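Local coordinates for single-stranded DNA-binding protein (Enterobacter phage Enc34, PDB 5ODK), which probably binds single-stranded DNA by means of an OB fold, in keeping with a part in replication of the phage genome, at residues 23-28 and 65-70; 51-56 and 143-148; 69-74 and 90-95; 111-116 and 147-152. One frame throughout, in Å; residues are numbered along the deposited sequence. Where two conformers were deposited one is given.

Interaction 1 (23-28 and 65-70); sequences IKVSNV and KIIDEQ
Ile23 sets its CG1 branch anti to the carbonyl carbon (chi1 -54°) and extends it, which carries CD1 out to the helix at Gln70 while CG2 comes down on Ile67. The latter isoleucine has the same kind of first torsion (chi1 -74°), and its extended CG1-CD1 arm leaves the helix and ends beside Val25. The two isoleucines therefore meet at a slant, with Ile23 CG2 4.0 Å from Ile67 CG1. Farther along this arm, Ile67 CD1 lies 3.8 Å from Val25 CG1, the valine branch crossing it at about a right angle. Gln70 adds only its aliphatic part. Its CB and CG run past the end of Ile23 in the opposite sense, and CB is 3.9 Å from Ile23 CD1. The amide is carried clear by a bend at the second torsion, which suits a glutamine at a partly exposed edge: methylenes for the core, polar end beyond it. No hydrogen bond joins the segments. Isoleucine suits position 23 because its two branches serve two neighbours, CG2 for Ile67 and CD1 for Gln70. The axes run nearly antiparallel, at 153°, and approach to 10.1 Å, a spacing that these side chains bridge. A helix packed on the strands of the barrel in this way is part of the OB fold. Helix 61-76 lies over strand 23-26, which pairs with strands 15-18 and 144-156 on its two edges. Leu17 of strand 15-18 touches Ile66 and Gln70, Phe91 lies against Ile67, and Leu53 and Met55 of strand 49-56 continue the apolar cluster around Val25.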
loop_
_atom_site.group_PDB
_atom_site.type_symbol
_atom_site.label_atom_id
_atom_site.label_comp_id
_atom_site.label_asym_id
_atom_site.label_seq_id
_atom_site.Cartn_x
_atom_site.Cartn_y
_atom_site.Cartn_z
ATOM N N ILE A 23 -2.307 0.905 8.645
ATOM C CA ILE A 23 -0.890 1.180 8.551
ATOM C C ILE A 23 -0.704 2.297 7.535
ATOM O O ILE A 23 -1.105 2.151 6.367
ATOM C CB ILE A 23 -0.104 -0.074 8.089
ATOM C CG1 ILE A 23 -0.424 -1.267 8.990
ATOM C CG2 ILE A 23 1.394 0.223 8.056
ATOM C CD1 ILE A 23 0.078 -2.578 8.431
ATOM N N LYS A 24 -0.041 3.377 7.938
ATOM C CA LYS A 24 0.406 4.414 6.999
ATOM C C LYS A 24 1.851 4.132 6.619
ATOM O O LYS A 24 2.685 3.977 7.514
ATOM C CB LYS A 24 0.289 5.824 7.587
ATOM C CG LYS A 24 0.688 6.935 6.624
ATOM C CD LYS A 24 0.496 8.302 7.263
ATOM C CE LYS A 24 0.897 9.436 6.361
ATOM N NZ LYS A 24 0.604 10.733 7.052
ATOM N N VAL A 25 2.123 4.015 5.326
ATOM C CA VAL A 25 3.468 3.974 4.775
ATOM C C VAL A 25 3.712 5.303 4.109
ATOM O O VAL A 25 2.958 5.713 3.215
ATOM C CB VAL A 25 3.738 2.789 3.852
ATOM C CG1 VAL A 25 3.699 1.493 4.650
ATOM C CG2 VAL A 25 2.871 2.754 2.623
ATOM N N SER A 26 4.718 6.026 4.585
ATOM C CA SER A 26 4.957 7.399 4.155
ATOM C C SER A 26 6.149 7.483 3.241
ATOM O O SER A 26 7.153 6.783 3.459
ATOM C CB SER A 26 5.122 8.324 5.337
ATOM O OG SER A 26 4.003 8.234 6.211
ATOM N N ASN A 27 6.067 8.355 2.237
ATOM C CA ASN A 27 7.205 8.650 1.373
ATOM C C ASN A 27 7.711 7.408 0.649
ATOM O O ASN A 27 8.847 6.942 0.829
ATOM C CB ASN A 27 8.274 9.359 2.191
ATOM C CG ASN A 27 7.728 10.574 2.900
ATOM O OD1 ASN A 27 7.115 11.449 2.237
ATOM N ND2 ASN A 27 7.864 10.619 4.231
ATOM N N VAL A 28 6.824 6.899 -0.185
ATOM C CA VAL A 28 7.072 5.717 -1.024
ATOM C C VAL A 28 6.794 6.105 -2.471
ATOM O O VAL A 28 6.027 7.052 -2.723
ATOM C CB VAL A 28 6.240 4.515 -0.579
ATOM C CG1 VAL A 28 6.624 4.131 0.840
ATOM C CG2 VAL A 28 4.746 4.788 -0.696
ATOM N N LYS A 65 9.004 -3.707 9.658
ATOM C CA LYS A 65 8.900 -4.619 10.809
ATOM C C LYS A 65 7.462 -4.658 11.360
ATOM O O LYS A 65 6.915 -5.724 11.653
ATOM C CB LYS A 65 9.930 -4.228 11.879
ATOM C CG LYS A 65 9.896 -5.116 13.092
ATOM C CD LYS A 65 11.201 -5.061 13.860
ATOM C CE LYS A 65 11.125 -6.078 14.976
ATOM N NZ LYS A 65 12.470 -6.245 15.544
ATOM N N ILE A 66 6.851 -3.486 11.467
ATOM C CA ILE A 66 5.484 -3.403 11.913
ATOM C C ILE A 66 4.561 -4.128 10.926
ATOM O O ILE A 66 3.643 -4.843 11.311
ATOM C CB ILE A 66 5.072 -1.912 12.063
ATOM C CG1 ILE A 66 5.736 -1.320 13.322
ATOM C CG2 ILE A 66 3.558 -1.784 12.155
ATOM C CD1 ILE A 66 5.619 0.178 13.484
ATOM N N ILE A 67 4.782 -3.900 9.632
ATOM C CA ILE A 67 3.973 -4.595 8.610
ATOM C C ILE A 67 4.077 -6.106 8.777
ATOM O O ILE A 67 3.040 -6.792 8.756
ATOM C CB ILE A 67 4.403 -4.148 7.188
ATOM C CG1 ILE A 67 3.889 -2.743 6.911
ATOM C CG2 ILE A 67 3.891 -5.124 6.127
ATOM C CD1 ILE A 67 4.559 -2.073 5.729
ATOM N N ASP A 68 5.292 -6.627 9.005
ATOM C CA ASP A 68 5.422 -8.067 9.194
ATOM C C ASP A 68 4.611 -8.543 10.409
ATOM O O ASP A 68 3.956 -9.586 10.372
ATOM C CB ASP A 68 6.885 -8.458 9.315
ATOM C CG ASP A 68 7.653 -8.397 8.014
ATOM O OD1 ASP A 68 7.050 -8.369 6.917
ATOM O OD2 ASP A 68 8.903 -8.441 8.096
ATOM N N GLU A 69 4.680 -7.777 11.489
ATOM C CA GLU A 69 3.930 -8.098 12.707
ATOM C C GLU A 69 2.422 -8.093 12.461
ATOM O O GLU A 69 1.688 -8.947 12.894
ATOM C CB GLU A 69 4.294 -7.139 13.822
ATOM C CG GLU A 69 5.724 -7.358 14.303
ATOM C CD GLU A 69 6.360 -6.237 15.078
ATOM O OE1 GLU A 69 5.732 -5.208 15.332
ATOM O OE2 GLU A 69 7.539 -6.413 15.464
ATOM N N GLN A 70 1.956 -7.119 11.697
ATOM C CA GLN A 70 0.527 -7.011 11.396
ATOM C C GLN A 70 0.077 -8.125 10.454
ATOM O O GLN A 70 -1.050 -8.604 10.575
ATOM C CB GLN A 70 0.173 -5.643 10.814
ATOM C CG GLN A 70 0.469 -4.533 11.812
ATOM C CD GLN A 70 -0.313 -4.657 13.100
ATOM O OE1 GLN A 70 -1.522 -4.800 13.094
ATOM N NE2 GLN A 70 0.403 -4.697 14.219
#

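Interaction 2 (51-56 and 143-148); sequences ITLLMP and CWVSSV
Leu53 forks over strand 144-156 and supplies the tight half of this contact. Its CD2 methyl lies 3.8 Å from Val145 CG2, the two side chains crossing at about a right angle, while CD1 reaches Ser147 CB, also at 3.8 Å. A leucine suits the place because its two end methyls can meet residues two apart on the opposing strand, both of which point their side chains inward. Ser147 is small enough to let the methyl in, and its buried hydroxyl is satisfied: with OG anti to the backbone N (chi1 178°), it hydrogen-bonds Ser168 O on strand 159-173.

The other half is looser and partly exposed. Pro56 CG approaches the rim of the Trp144 indole, near the ring plane, at 4.0 Å from CZ3, so the proline meets the edge of the ring and does not stack on its face. The indole also has polar partners: NE1 hydrogen-bonds Asp175 OD2, and Lys173 makes a cation-pi contact with the ring. The apolar proline ring suits a place beside the indole edge at the end of strand 49-56.

The strand segments pass face to face at 103°, their axes 8.6 Å apart, and are linked by side chains without backbone pairing. Such near-orthogonal packing across the interior is typical of a small, strongly coiled beta barrel such as the OB fold.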
loop_
_atom_site.group_PDB
_atom_site.type_symbol
_atom_site.label_atom_id
_atom_site.label_comp_id
_atom_site.label_asym_id
_atom_site.label_seq_id
_atom_site.Cartn_x
_atom_site.Cartn_y
_atom_site.Cartn_z
ATOM N N ILE A 51 -2.837 0.108 -6.437
ATOM C CA ILE A 51 -1.579 0.778 -6.587
ATOM C C ILE A 51 -0.474 -0.183 -6.136
ATOM O O ILE A 51 -0.741 -1.094 -5.318
ATOM C CB ILE A 51 -1.547 2.096 -5.743
ATOM C CG1 ILE A 51 -0.495 3.079 -6.232
ATOM C CG2 ILE A 51 -1.384 1.762 -4.260
ATOM C CD1 ILE A 51 -0.739 4.490 -5.688
ATOM N N THR A 52 0.729 0.034 -6.660
ATOM C CA THR A 52 1.925 -0.585 -6.141
ATOM C C THR A 52 2.739 0.525 -5.467
ATOM O O THR A 52 2.865 1.635 -5.991
ATOM C CB THR A 52 2.702 -1.286 -7.265
ATOM O OG1 THR A 52 1.926 -2.395 -7.726
ATOM C CG2 THR A 52 4.061 -1.779 -6.749
ATOM N N LEU A 53 3.299 0.206 -4.309
ATOM C CA LEU A 53 4.113 1.143 -3.526
ATOM C C LEU A 53 5.509 0.580 -3.432
ATOM O O LEU A 53 5.692 -0.582 -3.037
ATOM C CB LEU A 53 3.514 1.354 -2.153
ATOM C CG LEU A 53 2.049 1.783 -2.129
ATOM C CD1 LEU A 53 1.523 1.767 -0.713
ATOM C CD2 LEU A 53 1.805 3.160 -2.746
ATOM N N LEU A 54 6.504 1.373 -3.825
ATOM C CA LEU A 54 7.887 0.998 -3.763
ATOM C C LEU A 54 8.483 1.695 -2.564
ATOM O O LEU A 54 8.612 2.931 -2.527
ATOM C CB LEU A 54 8.569 1.414 -5.047
ATOM C CG LEU A 54 7.969 0.830 -6.308
ATOM C CD1 LEU A 54 8.672 1.398 -7.516
ATOM C CD2 LEU A 54 8.001 -0.696 -6.327
ATOM N N MET A 55 8.813 0.911 -1.534
ATOM C CA MET A 55 9.181 1.467 -0.251
ATOM C C MET A 55 10.690 1.275 -0.035
ATOM O O MET A 55 11.152 0.147 0.141
ATOM C CB MET A 55 8.345 0.778 0.828
ATOM C CG MET A 55 8.582 1.306 2.197
ATOM S SD MET A 55 7.312 0.746 3.347
ATOM C CE MET A 55 7.841 -0.920 3.656
ATOM N N PRO A 56 11.495 2.369 -0.051
ATOM C CA PRO A 56 12.957 2.210 0.114
ATOM C C PRO A 56 13.331 1.510 1.411
ATOM O O PRO A 56 12.949 1.924 2.507
ATOM C CB PRO A 56 13.465 3.635 0.063
ATOM C CG PRO A 56 12.480 4.343 -0.825
ATOM C CD PRO A 56 11.143 3.742 -0.458
ATOM N N CYS A 143 5.685 9.090 -9.218
ATOM C CA CYS A 143 5.603 10.079 -8.166
ATOM C C CYS A 143 5.717 9.442 -6.782
ATOM O O CYS A 143 5.598 8.217 -6.652
ATOM C CB CYS A 143 4.382 11.000 -8.297
ATOM S SG CYS A 143 2.858 10.284 -7.672
ATOM N N TRP A 144 5.917 10.278 -5.769
ATOM C CA TRP A 144 5.982 9.815 -4.378
ATOM C C TRP A 144 4.696 10.155 -3.670
ATOM O O TRP A 144 4.102 11.229 -3.872
ATOM C CB TRP A 144 7.157 10.460 -3.664
ATOM C CG TRP A 144 8.466 10.039 -4.261
ATOM C CD1 TRP A 144 9.034 10.486 -5.411
ATOM C CD2 TRP A 144 9.385 9.056 -3.733
ATOM N NE1 TRP A 144 10.216 9.841 -5.653
ATOM C CE2 TRP A 144 10.441 8.936 -4.648
ATOM C CE3 TRP A 144 9.377 8.242 -2.598
ATOM C CZ2 TRP A 144 11.518 8.055 -4.448
ATOM C CZ3 TRP A 144 10.426 7.348 -2.399
ATOM C CH2 TRP A 144 11.485 7.266 -3.324
ATOM N N VAL A 145 4.271 9.247 -2.808
ATOM C CA VAL A 145 3.016 9.293 -2.071
ATOM C C VAL A 145 3.206 8.829 -0.645
ATOM O O VAL A 145 4.249 8.262 -0.292
ATOM C CB VAL A 145 1.928 8.405 -2.751
ATOM C CG1 VAL A 145 1.709 8.859 -4.191
ATOM C CG2 VAL A 145 2.274 6.925 -2.696
ATOM N N SER A 146 2.178 9.016 0.157
ATOM C CA SER A 146 1.988 8.305 1.404
ATOM C C SER A 146 0.650 7.629 1.330
ATOM O O SER A 146 -0.276 8.140 0.709
ATOM C CB SER A 146 2.073 9.238 2.605
ATOM O OG SER A 146 3.347 9.810 2.646
ATOM N N SER A 147 0.505 6.460 1.915
ATOM C CA SER A 147 -0.716 5.681 1.731
ATOM C C SER A 147 -1.108 4.970 2.998
ATOM O O SER A 147 -0.222 4.470 3.730
ATOM C CB SER A 147 -0.505 4.684 0.595
ATOM O OG SER A 147 -1.607 3.832 0.360
ATOM N N VAL A 148 -2.397 4.876 3.255
ATOM C CA VAL A 148 -2.943 4.059 4.333
ATOM C C VAL A 148 -3.540 2.794 3.751
ATOM O O VAL A 148 -4.368 2.839 2.821
ATOM C CB VAL A 148 -3.966 4.817 5.205
ATOM C CG1 VAL A 148 -4.493 3.906 6.296
ATOM C CG2 VAL A 148 -3.344 6.053 5.808
#

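Interaction 3 (69-74 and 90-95); sequences EQIELT and LFIKDG
Ile71 meets Leu90, Phe91 and Ile92, and carries this contact for the helix. Just before it in the chain, the carbonyl of Gln70 is gripped twice by Thr74, a turn later: by the helical bond from Thr74 N, 3.0 Å from Gln70 O, and by the hydroxyl, with Thr74 OG1 2.7 Å from Gln70 O. The two donors come from opposite faces of the carbonyl plane, the hydroxyl tilted 33° from it. The threonine hydroxyl is thus satisfied within its own helix.

CG2, CG1 and CD1 of Ile71 make the contact. CG2 meets Leu90, 3.9 Å from its CD2. CG1 and CD1 both lie beside the Phe91 ring, CG1 approaching it obliquely at 3.7 Å from Phe91 CE2, and CD1, at the end of the extended arm, goes on to Ile92 CG2 at 3.7 Å. Helix 61-76 here lies across an end of the OB-fold barrel, and Ile71 packs on the loop residues Leu90 and Phe91 just before strand 92-94. Phe91 places its ring between its own backbone N and carbonyl carbon (chi1 65°), which brings the ring against Ile71 and on to Ile149 and Pro151 of strand 144-156; meanwhile its backbone pairs with Ser112. Ile92 fits by its branching: CG2 meets Ile71 CD1, CG1 packs on Ile111 of strand 108-115, and the side chain also touches Trp109.

Thr74, the last residue of the segment, keeps its side chain off 90-95 and rests it instead on Pro151, Ser153 and Ile162, on strands 144-156 and 159-173.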
loop_
_atom_site.group_PDB
_atom_site.type_symbol
_atom_site.label_atom_id
_atom_site.label_comp_id
_atom_site.label_asym_id
_atom_site.label_seq_id
_atom_site.Cartn_x
_atom_site.Cartn_y
_atom_site.Cartn_z
ATOM N N GLU A 69 4.680 -7.777 11.489
ATOM C CA GLU A 69 3.930 -8.098 12.707
ATOM C C GLU A 69 2.422 -8.093 12.461
ATOM O O GLU A 69 1.688 -8.947 12.894
ATOM C CB GLU A 69 4.294 -7.139 13.822
ATOM C CG GLU A 69 5.724 -7.358 14.303
ATOM C CD GLU A 69 6.360 -6.237 15.078
ATOM O OE1 GLU A 69 5.732 -5.208 15.332
ATOM O OE2 GLU A 69 7.539 -6.413 15.464
ATOM N N GLN A 70 1.956 -7.119 11.697
ATOM C CA GLN A 70 0.527 -7.011 11.396
ATOM C C GLN A 70 0.077 -8.125 10.454
ATOM O O GLN A 70 -1.050 -8.604 10.575
ATOM C CB GLN A 70 0.173 -5.643 10.814
ATOM C CG GLN A 70 0.469 -4.533 11.812
ATOM C CD GLN A 70 -0.313 -4.657 13.100
ATOM O OE1 GLN A 70 -1.522 -4.800 13.094
ATOM N NE2 GLN A 70 0.403 -4.697 14.219
ATOM N N ILE A 71 0.952 -8.547 9.538
ATOM C CA ILE A 71 0.670 -9.730 8.726
ATOM C C ILE A 71 0.468 -10.988 9.595
ATOM O O ILE A 71 -0.475 -11.745 9.366
ATOM C CB ILE A 71 1.772 -9.922 7.671
ATOM C CG1 ILE A 71 1.590 -8.888 6.575
ATOM C CG2 ILE A 71 1.783 -11.337 7.091
ATOM C CD1 ILE A 71 2.750 -8.831 5.608
ATOM N N GLU A 72 1.310 -11.174 10.623
ATOM C CA GLU A 72 1.138 -12.306 11.516
ATOM C C GLU A 72 -0.181 -12.246 12.276
ATOM O O GLU A 72 -0.865 -13.250 12.430
ATOM C CB GLU A 72 2.346 -12.460 12.463
ATOM C CG GLU A 72 3.619 -12.798 11.722
ATOM C CD GLU A 72 3.498 -14.072 10.879
ATOM O OE1 GLU A 72 3.119 -15.121 11.429
ATOM O OE2 GLU A 72 3.760 -14.013 9.657
ATOM N N LEU A 73 -0.568 -11.053 12.718
ATOM C CA LEU A 73 -1.827 -10.887 13.438
ATOM C C LEU A 73 -3.002 -11.240 12.518
ATOM O O LEU A 73 -4.009 -11.838 12.929
ATOM C CB LEU A 73 -1.944 -9.458 13.934
ATOM C CG LEU A 73 -3.172 -9.065 14.724
ATOM C CD1 LEU A 73 -3.270 -9.861 16.013
ATOM C CD2 LEU A 73 -3.152 -7.559 14.997
ATOM N N THR A 74 -2.876 -10.817 11.266
ATOM C CA THR A 74 -3.950 -11.023 10.307
ATOM C C THR A 74 -4.115 -12.527 10.022
ATOM O O THR A 74 -5.226 -13.037 9.954
ATOM C CB THR A 74 -3.642 -10.249 9.024
ATOM O OG1 THR A 74 -3.494 -8.867 9.345
ATOM C CG2 THR A 74 -4.777 -10.364 8.002
ATOM N N LEU A 90 1.918 -13.041 -0.028
ATOM C CA LEU A 90 1.742 -11.817 0.758
ATOM C C LEU A 90 1.727 -10.583 -0.149
ATOM O O LEU A 90 2.326 -10.570 -1.218
ATOM C CB LEU A 90 2.891 -11.663 1.785
ATOM C CG LEU A 90 3.097 -12.795 2.760
ATOM C CD1 LEU A 90 4.326 -12.514 3.626
ATOM C CD2 LEU A 90 1.853 -13.058 3.578
ATOM N N PHE A 91 1.124 -9.520 0.371
ATOM C CA PHE A 91 1.049 -8.257 -0.384
ATOM C C PHE A 91 2.373 -7.503 -0.448
ATOM O O PHE A 91 2.448 -6.489 -1.142
ATOM C CB PHE A 91 -0.038 -7.332 0.196
ATOM C CG PHE A 91 0.215 -6.829 1.601
ATOM C CD1 PHE A 91 1.027 -5.747 1.822
ATOM C CD2 PHE A 91 -0.402 -7.426 2.697
ATOM C CE1 PHE A 91 1.241 -5.260 3.096
ATOM C CE2 PHE A 91 -0.202 -6.943 3.973
ATOM C CZ PHE A 91 0.603 -5.832 4.168
ATOM N N ILE A 92 3.377 -7.935 0.330
ATOM C CA ILE A 92 4.678 -7.258 0.368
ATOM C C ILE A 92 5.723 -8.254 -0.112
ATOM O O ILE A 92 5.746 -9.391 0.343
ATOM C CB ILE A 92 4.999 -6.673 1.740
ATOM C CG1 ILE A 92 6.335 -5.907 1.725
ATOM C CG2 ILE A 92 4.962 -7.721 2.855
ATOM C CD1 ILE A 92 6.565 -5.019 2.942
ATOM N N LYS A 93 6.571 -7.818 -1.031
ATOM C CA LYS A 93 7.588 -8.635 -1.649
ATOM C C LYS A 93 8.925 -7.901 -1.680
ATOM O O LYS A 93 8.997 -6.681 -1.470
ATOM C CB LYS A 93 7.147 -9.054 -3.081
ATOM C CG LYS A 93 5.977 -10.034 -3.052
ATOM C CD LYS A 93 5.448 -10.564 -4.384
ATOM C CE LYS A 93 4.478 -11.716 -4.123
ATOM N NZ LYS A 93 3.930 -12.222 -5.392
ATOM N N ASP A 94 10.001 -8.654 -1.881
ATOM C CA ASP A 94 11.356 -8.120 -1.860
ATOM C C ASP A 94 11.773 -7.699 -3.278
ATOM O O ASP A 94 11.949 -8.544 -4.161
ATOM C CB ASP A 94 12.284 -9.199 -1.299
ATOM C CG ASP A 94 13.710 -8.731 -1.132
ATOM O OD1 ASP A 94 14.129 -7.732 -1.736
ATOM O OD2 ASP A 94 14.438 -9.439 -0.432
ATOM N N GLY A 95 11.909 -6.392 -3.490
ATOM C CA GLY A 95 12.299 -5.889 -4.780
ATOM C C GLY A 95 13.638 -6.355 -5.318
ATOM O O GLY A 95 13.867 -6.371 -6.508
#

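Interaction 4 (111-116 and 147-152); sequences ISARES and SVIRPW. With PO4 (phosphate ion), chain D.
Ile149 and Ala113 face each other across the inside of the OB-fold barrel, a branched side chain against a minimal one. Ile149 turns CG2 towards strand 108-115, bringing it 3.9 Å from Ala113 CB; the small methyl suits a place where the CA atoms of Ala113 and Ile149 are 7.1 Å apart. The other branch of the isoleucine, set between the backbone N and the carbonyl carbon (chi1 63°), leads off to Ile111, and Ile149 CD1 lies 4.3 Å from Ile111 CG2. Strand alternation sends the next residue, Arg150, the other way. Its chain bends at the third torsion so that the guanidinium meets an ion edge-on: NH2 donates to O1 of a phosphate at 2.8 Å, fairly straight at 158°, while NH1 is held by Ser20 O. The phosphate probably came from the crystallisation liquor.

Trp152 points its side chain back towards strand 108-115, and there a water bridges the two strands. Lying at the indole edge, in the ring plane, this water accepts from Trp152 NE1 at 2.9 Å and donates to Arg114 O, also at 2.9 Å.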
loop_
_atom_site.group_PDB
_atom_site.type_symbol
_atom_site.label_atom_id
_atom_site.label_comp_id
_atom_site.label_asym_id
_atom_site.label_seq_id
_atom_site.Cartn_x
_atom_site.Cartn_y
_atom_site.Cartn_z
ATOM N N ILE A 111 4.904 -3.220 -2.328
ATOM C CA ILE A 111 3.612 -3.452 -1.722
ATOM C C ILE A 111 2.527 -3.319 -2.780
ATOM O O ILE A 111 2.485 -2.309 -3.508
ATOM C CB ILE A 111 3.361 -2.451 -0.586
ATOM C CG1 ILE A 111 4.275 -2.747 0.612
ATOM C CG2 ILE A 111 1.905 -2.402 -0.182
ATOM C CD1 ILE A 111 4.342 -1.620 1.612
ATOM N N SER A 112 1.615 -4.292 -2.835
ATOM C CA SER A 112 0.448 -4.208 -3.696
ATOM C C SER A 112 -0.781 -4.066 -2.845
ATOM O O SER A 112 -0.994 -4.830 -1.910
ATOM C CB SER A 112 0.348 -5.500 -4.488
ATOM O OG SER A 112 1.552 -5.713 -5.178
ATOM N N ALA A 113 -1.599 -3.058 -3.143
ATOM C CA ALA A 113 -2.821 -2.807 -2.370
ATOM C C ALA A 113 -3.948 -2.558 -3.351
ATOM O O ALA A 113 -3.751 -1.932 -4.405
ATOM C CB ALA A 113 -2.618 -1.647 -1.411
ATOM N N ARG A 114 -5.144 -3.004 -2.998
ATOM C CA ARG A 114 -6.320 -2.899 -3.873
ATOM C C ARG A 114 -7.554 -2.628 -3.043
ATOM O O ARG A 114 -7.582 -2.828 -1.818
ATOM C CB ARG A 114 -6.518 -4.182 -4.685
ATOM C CG ARG A 114 -5.348 -4.693 -5.507
ATOM C CD ARG A 114 -5.549 -6.149 -5.921
ATOM N NE ARG A 114 -6.552 -6.318 -6.949
ATOM C CZ ARG A 114 -7.088 -7.492 -7.316
ATOM N NH1 ARG A 114 -6.760 -8.631 -6.707
ATOM N NH2 ARG A 114 -7.988 -7.521 -8.291
ATOM N N GLU A 115 -8.623 -2.172 -3.688
ATOM C CA GLU A 115 -9.905 -2.047 -3.023
ATOM C C GLU A 115 -11.015 -1.988 -4.072
ATOM O O GLU A 115 -10.776 -1.595 -5.199
ATOM C CB GLU A 115 -9.944 -0.824 -2.073
ATOM C CG GLU A 115 -10.148 -1.165 -0.598
ATOM C CD GLU A 115 -11.549 -1.482 -0.161
ATOM O OE1 GLU A 115 -12.448 -1.568 -1.020
ATOM O OE2 GLU A 115 -11.800 -1.603 1.057
ATOM N N SER A 116 -12.219 -2.384 -3.676
ATOM C CA SER A 116 -13.356 -2.270 -4.590
ATOM C C SER A 116 -14.024 -0.918 -4.548
ATOM O O SER A 116 -14.770 -0.608 -5.435
ATOM C CB SER A 116 -14.378 -3.362 -4.332
ATOM O OG SER A 116 -14.841 -3.298 -3.003
ATOM N N SER A 147 0.505 6.460 1.915
ATOM C CA SER A 147 -0.716 5.681 1.731
ATOM C C SER A 147 -1.108 4.970 2.998
ATOM O O SER A 147 -0.222 4.470 3.730
ATOM C CB SER A 147 -0.505 4.684 0.595
ATOM O OG SER A 147 -1.607 3.832 0.360
ATOM N N VAL A 148 -2.397 4.876 3.255
ATOM C CA VAL A 148 -2.943 4.059 4.333
ATOM C C VAL A 148 -3.540 2.794 3.751
ATOM O O VAL A 148 -4.368 2.839 2.821
ATOM C CB VAL A 148 -3.966 4.817 5.205
ATOM C CG1 VAL A 148 -4.493 3.906 6.296
ATOM C CG2 VAL A 148 -3.344 6.053 5.808
ATOM N N ILE A 149 -3.081 1.677 4.324
ATOM C CA ILE A 149 -3.492 0.350 3.928
ATOM C C ILE A 149 -3.924 -0.441 5.162
ATOM O O ILE A 149 -3.674 -0.015 6.302
ATOM C CB ILE A 149 -2.350 -0.400 3.177
ATOM C CG1 ILE A 149 -1.129 -0.624 4.089
ATOM C CG2 ILE A 149 -1.946 0.361 1.920
ATOM C CD1 ILE A 149 -0.075 -1.516 3.489
ATOM N N ARG A 150 -4.565 -1.575 4.952
ATOM C CA ARG A 150 -4.796 -2.484 6.079
ATOM C C ARG A 150 -4.847 -3.902 5.548
ATOM O O ARG A 150 -5.524 -4.166 4.564
ATOM C CB ARG A 150 -6.075 -2.171 6.841
ATOM C CG ARG A 150 -6.052 -2.880 8.196
ATOM C CD ARG A 150 -7.132 -2.411 9.134
ATOM N NE ARG A 150 -8.453 -2.871 8.708
ATOM C CZ ARG A 150 -9.562 -2.712 9.436
ATOM N NH1 ARG A 150 -9.542 -2.012 10.586
ATOM N NH2 ARG A 150 -10.694 -3.229 9.007
ATOM N N PRO A 151 -4.143 -4.833 6.212
ATOM C CA PRO A 151 -4.169 -6.220 5.719
ATOM C C PRO A 151 -5.543 -6.884 5.880
ATOM O O PRO A 151 -6.373 -6.486 6.716
ATOM C CB PRO A 151 -3.193 -6.918 6.663
ATOM C CG PRO A 151 -2.306 -5.849 7.189
ATOM C CD PRO A 151 -3.256 -4.693 7.390
ATOM N N TRP A 152 -5.765 -7.911 5.075
ATOM C CA TRP A 152 -6.897 -8.826 5.222
ATOM C C TRP A 152 -6.478 -10.190 4.685
ATOM O O TRP A 152 -5.572 -10.296 3.875
ATOM C CB TRP A 152 -8.165 -8.305 4.540
ATOM C CG TRP A 152 -8.122 -8.097 3.083
ATOM C CD1 TRP A 152 -7.617 -7.003 2.423
ATOM C CD2 TRP A 152 -8.678 -8.950 2.091
ATOM N NE1 TRP A 152 -7.791 -7.136 1.081
ATOM C CE2 TRP A 152 -8.479 -8.301 0.835
ATOM C CE3 TRP A 152 -9.370 -10.168 2.125
ATOM C CZ2 TRP A 152 -8.922 -8.853 -0.368
ATOM C CZ3 TRP A 152 -9.838 -10.705 0.906
ATOM C CH2 TRP A 152 -9.595 -10.046 -0.324
HETATM P P PO4 D . -11.421 -6.567 7.058
HETATM O O1 PO4 D . -10.960 -5.195 6.963
HETATM O O2 PO4 D . -12.419 -6.538 8.221
HETATM O O3 PO4 D . -12.063 -7.124 5.774
HETATM O O4 PO4 D . -10.289 -7.526 7.475
HETATM O O HOH W 1 -7.572 -5.660 -1.353
#

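In the fold
The four contacts share one core. Interactions 1 and 3 use the same helix, their centres 9 Å apart, and join where Ile67 CG2 packs 3.9 Å from Phe91 CZ. Interactions 2 and 4 share strand 144-156 and are tied by the pairing of strands 49-56 and 108-115, with Leu53 N 2.8 Å from Ile111 O. Interaction 3 meets interaction 4 through Phe91 O and Ser112 N, 2.9 Å apart, and interaction 1 meets interaction 2 through Val28 O and Val145 N, 2.8 Å apart. Lys13, a magnesium-binding residue although no magnesium is bound here, lies about 9 Å from Pro56 between side chains; the phosphate is bound by Arg150, beside the apolar packing of interaction 4.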